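Local coordinates for extracellular protein containing a SCP domain (PDB 4IFA), which is of unknown function but is an extracellular protein of Bacillus anthracis that joins a CAP-associated N-terminal region to a cysteine-rich secretory protein (SCP) domain, at residues 165-170 with 192-197. Sequence-based numbering, arbitrary orientation.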
ATOM      1  N   TRP A 165     -10.334 -10.364   8.373  1.00 26.69           N
ATOM      2  CA  TRP A 165     -10.198 -10.558   6.942  1.00 24.52           C
ATOM      3  C   TRP A 165      -8.773 -10.385   6.486  1.00 22.74           C
ATOM      4  O   TRP A 165      -7.977  -9.691   7.121  1.00 22.72           O
ATOM      5  CB  TRP A 165     -11.026  -9.483   6.232  1.00 25.17           C
ATOM      6  CG  TRP A 165     -12.428  -9.434   6.739  1.00 27.91           C
ATOM      7  CD1 TRP A 165     -12.914  -8.655   7.740  1.00 29.30           C
ATOM      8  CD2 TRP A 165     -13.510 -10.276   6.323  1.00 30.48           C
ATOM      9  NE1 TRP A 165     -14.253  -8.930   7.951  1.00 32.05           N
ATOM     10  CE2 TRP A 165     -14.636  -9.926   7.092  1.00 32.04           C
ATOM     11  CE3 TRP A 165     -13.637 -11.280   5.358  1.00 29.36           C
ATOM     12  CZ2 TRP A 165     -15.870 -10.536   6.919  1.00 34.62           C
ATOM     13  CZ3 TRP A 165     -14.875 -11.892   5.198  1.00 33.45           C
ATOM     14  CH2 TRP A 165     -15.961 -11.515   5.963  1.00 32.73           C
ATOM     15  N   ALA A 166      -8.446 -10.981   5.345  1.00 23.00           N
ATOM     16  CA  ALA A 166      -7.148 -10.794   4.691  1.00 22.20           C
ATOM     17  C   ALA A 166      -7.417 -10.419   3.252  1.00 22.74           C
ATOM     18  O   ALA A 166      -8.069 -11.155   2.536  1.00 22.63           O
ATOM     19  CB  ALA A 166      -6.278 -12.054   4.724  1.00 23.61           C
ATOM     20  N   GLN A 167      -6.936  -9.261   2.840  1.00 21.39           N
ATOM     21  CA  GLN A 167      -6.995  -8.819   1.446  1.00 21.54           C
ATOM     22  C   GLN A 167      -5.661  -9.244   0.834  1.00 20.66           C
ATOM     23  O   GLN A 167      -4.593  -8.838   1.298  1.00 20.44           O
ATOM     24  CB  GLN A 167      -7.155  -7.304   1.372  1.00 21.51           C
ATOM     25  CG  GLN A 167      -7.360  -6.672  -0.003  1.00 25.92           C
ATOM     26  CD  GLN A 167      -7.605  -5.146   0.105  1.00 27.46           C
ATOM     27  OE1 GLN A 167      -7.221  -4.497   1.082  1.00 28.95           O
ATOM     28  NE2 GLN A 167      -8.195  -4.580  -0.932  1.00 32.51           N
ATOM     29  N   LEU A 168      -5.736 -10.029  -0.229  1.00 18.78           N
ATOM     30  CA  LEU A 168      -4.554 -10.661  -0.837  1.00 19.23           C
ATOM     31  C   LEU A 168      -4.208  -9.919  -2.110  1.00 19.48           C
ATOM     32  O   LEU A 168      -4.877 -10.077  -3.124  1.00 20.96           O
ATOM     33  CB  LEU A 168      -4.822 -12.147  -1.105  1.00 20.01           C
ATOM     34  CG  LEU A 168      -5.331 -12.980   0.083  1.00 20.18           C
ATOM     35  CD1 LEU A 168      -5.644 -14.416  -0.387  1.00 22.85           C
ATOM     36  CD2 LEU A 168      -4.327 -12.997   1.206  1.00 22.75           C
ATOM     37  N   TYR A 169      -3.145  -9.118  -2.058  1.00 17.92           N
ATOM     38  CA  TYR A 169      -2.763  -8.304  -3.199  1.00 18.54           C
ATOM     39  C   TYR A 169      -1.855  -9.094  -4.135  1.00 17.17           C
ATOM     40  O   TYR A 169      -0.785  -9.572  -3.742  1.00 18.51           O
ATOM     41  CB  TYR A 169      -2.059  -7.029  -2.750  1.00 16.87           C
ATOM     42  CG  TYR A 169      -2.941  -5.920  -2.215  1.00 19.77           C
ATOM     43  CD1 TYR A 169      -3.792  -5.219  -3.063  1.00 24.69           C
ATOM     44  CD2 TYR A 169      -2.869  -5.498  -0.884  1.00 27.14           C
ATOM     45  CE1 TYR A 169      -4.558  -4.174  -2.628  1.00 26.84           C
ATOM     46  CE2 TYR A 169      -3.626  -4.424  -0.446  1.00 29.31           C
ATOM     47  CZ  TYR A 169      -4.461  -3.779  -1.311  1.00 25.24           C
ATOM     48  OH  TYR A 169      -5.185  -2.656  -0.932  1.00 23.72           O
ATOM     49  N   PHE A 170      -2.288  -9.204  -5.391  1.00 17.73           N
ATOM     50  CA  PHE A 170      -1.529  -9.891  -6.442  1.00 18.67           C
ATOM     51  C   PHE A 170      -1.006  -8.912  -7.498  1.00 19.30           C
ATOM     52  O   PHE A 170      -1.612  -7.876  -7.755  1.00 19.99           O
ATOM     53  CB  PHE A 170      -2.415 -10.903  -7.159  1.00 19.76           C
ATOM     54  CG  PHE A 170      -2.685 -12.125  -6.367  1.00 20.71           C
ATOM     55  CD1 PHE A 170      -1.832 -13.214  -6.442  1.00 20.15           C
ATOM     56  CD2 PHE A 170      -3.755 -12.182  -5.491  1.00 19.10           C
ATOM     57  CE1 PHE A 170      -2.053 -14.362  -5.645  1.00 21.06           C
ATOM     58  CE2 PHE A 170      -3.974 -13.301  -4.716  1.00 19.97           C
ATOM     59  CZ  PHE A 170      -3.124 -14.376  -4.785  1.00 20.52           C
ATOM     60  N   ARG A 192     -13.430   0.278   2.602  1.00 38.99           N
ATOM     61  CA  ARG A 192     -14.328  -0.004   1.444  1.00 39.68           C
ATOM     62  C   ARG A 192     -13.569  -0.307   0.153  1.00 37.07           C
ATOM     63  O   ARG A 192     -13.636   0.434  -0.811  1.00 36.97           O
ATOM     64  CB  ARG A 192     -15.301   1.158   1.200  1.00 42.73           C
ATOM     65  CG  ARG A 192     -16.165   1.459   2.390  1.00 48.44           C
ATOM     66  CD  ARG A 192     -17.349   2.354   2.033  1.00 55.82           C
ATOM     67  NE  ARG A 192     -18.170   2.683   3.205  1.00 63.40           N
ATOM     68  CZ  ARG A 192     -19.372   3.261   3.155  1.00 70.28           C
ATOM     69  NH1 ARG A 192     -19.933   3.579   1.988  1.00 73.59           N
ATOM     70  NH2 ARG A 192     -20.032   3.522   4.282  1.00 74.02           N
ATOM     71  N   PRO A 193     -12.847  -1.426   0.121  1.00 35.30           N
ATOM     72  CA  PRO A 193     -12.042  -1.692  -1.073  1.00 34.02           C
ATOM     73  C   PRO A 193     -12.815  -2.045  -2.333  1.00 34.15           C
ATOM     74  O   PRO A 193     -12.239  -1.996  -3.422  1.00 35.84           O
ATOM     75  CB  PRO A 193     -11.179  -2.880  -0.671  1.00 32.51           C
ATOM     76  CG  PRO A 193     -11.594  -3.284   0.637  1.00 33.44           C
ATOM     77  CD  PRO A 193     -12.570  -2.360   1.219  1.00 35.37           C
ATOM     78  N   TYR A 194     -14.090  -2.411  -2.184  1.00 33.78           N
ATOM     79  CA  TYR A 194     -14.928  -2.824  -3.297  1.00 34.28           C
ATOM     80  C   TYR A 194     -16.296  -2.131  -3.200  1.00 36.40           C
ATOM     81  O   TYR A 194     -16.602  -1.481  -2.198  1.00 37.37           O
ATOM     82  CB  TYR A 194     -15.168  -4.338  -3.239  1.00 34.12           C
ATOM     83  CG  TYR A 194     -13.981  -5.160  -2.751  1.00 30.04           C
ATOM     84  CD1 TYR A 194     -12.838  -5.330  -3.538  1.00 31.77           C
ATOM     85  CD2 TYR A 194     -14.016  -5.787  -1.514  1.00 30.88           C
ATOM     86  CE1 TYR A 194     -11.747  -6.080  -3.085  1.00 27.99           C
ATOM     87  CE2 TYR A 194     -12.930  -6.567  -1.057  1.00 31.67           C
ATOM     88  CZ  TYR A 194     -11.815  -6.701  -1.835  1.00 30.25           C
ATOM     89  OH  TYR A 194     -10.785  -7.474  -1.336  1.00 29.14           O
ATOM     90  N   GLN A 195     -17.102  -2.298  -4.246  1.00 37.97           N
ATOM     91  CA  GLN A 195     -18.457  -1.779  -4.278  1.00 41.42           C
ATOM     92  C   GLN A 195     -19.215  -2.344  -3.080  1.00 42.25           C
ATOM     93  O   GLN A 195     -19.129  -3.540  -2.812  1.00 42.32           O
ATOM     94  CB  GLN A 195     -19.126  -2.166  -5.596  1.00 42.83           C
ATOM     95  CG  GLN A 195     -20.594  -1.753  -5.705  1.00 47.69           C
ATOM     96  CD  GLN A 195     -21.120  -1.859  -7.123  1.00 51.66           C
ATOM     97  OE1 GLN A 195     -20.667  -1.145  -8.024  1.00 55.15           O
ATOM     98  NE2 GLN A 195     -22.105  -2.720  -7.323  1.00 54.87           N
ATOM     99  N   LEU A 196     -19.960  -1.488  -2.370  1.00 44.07           N
ATOM    100  CA  LEU A 196     -20.664  -1.892  -1.144  1.00 45.29           C
ATOM    101  C   LEU A 196     -22.162  -1.595  -1.146  1.00 49.56           C
ATOM    102  O   LEU A 196     -22.581  -0.458  -1.394  1.00 50.67           O
ATOM    103  CB  LEU A 196     -20.027  -1.193   0.074  1.00 44.47           C
ATOM    104  CG  LEU A 196     -20.676  -1.428   1.458  1.00 45.76           C
ATOM    105  CD1 LEU A 196     -20.476  -2.845   1.991  1.00 44.62           C
ATOM    106  CD2 LEU A 196     -20.140  -0.430   2.471  1.00 48.04           C
ATOM    107  N   VAL A 197     -22.957  -2.627  -0.853  1.00 51.01           N
ATOM    108  CA  VAL A 197     -24.412  -2.508  -0.726  1.00 55.20           C
ATOM    109  C   VAL A 197     -24.689  -2.673   0.771  1.00 56.50           C
ATOM    110  O   VAL A 197     -24.201  -3.630   1.381  1.00 55.67           O
ATOM    111  CB  VAL A 197     -25.147  -3.591  -1.535  1.00 56.77           C
ATOM    112  CG1 VAL A 197     -26.648  -3.397  -1.427  1.00 60.01           C
ATOM    113  CG2 VAL A 197     -24.713  -3.565  -2.999  1.00 56.01           C
TER
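Gln167 on strand 164-171 and Pro193, in the turn between helix 185-191 and strand 195-198, keep their backbones well apart, 9.1 Å from Gln167 CA to Pro193 CA. The contact lies in the CAP-associated N-terminal region and joins two antiparallel sheets, the larger one through strand 164-171 and the three-stranded one through the approach to its outer strand 195-198. Arg192, the first residue past helix 185-191, has positive phi (47°) and leads the chain into the turn. Gln167 bridges the gap to Pro193 and Tyr194 because its chain is extended, with CG anti to the backbone N (chi1 -175°). The glutamine and proline side chains cross at a slant, with Gln167 NE2 3.4 Å from Pro193 CB. The tyrosine runs past the glutamine in the opposite direction, its ring plane 72° from the amide, and Tyr194 OH comes to 3.8 Å from Gln167 CG. That hydroxyl is hydrogen-bonded to Gln156 O, while Gln167 OE1 takes a weak hydrogen bond from Arg181 NE; the touch across the segments is van der Waals packing. Within the turn, Pro193 CB sits over the centre of the Tyr194 ring, 3.9 Å above its plane.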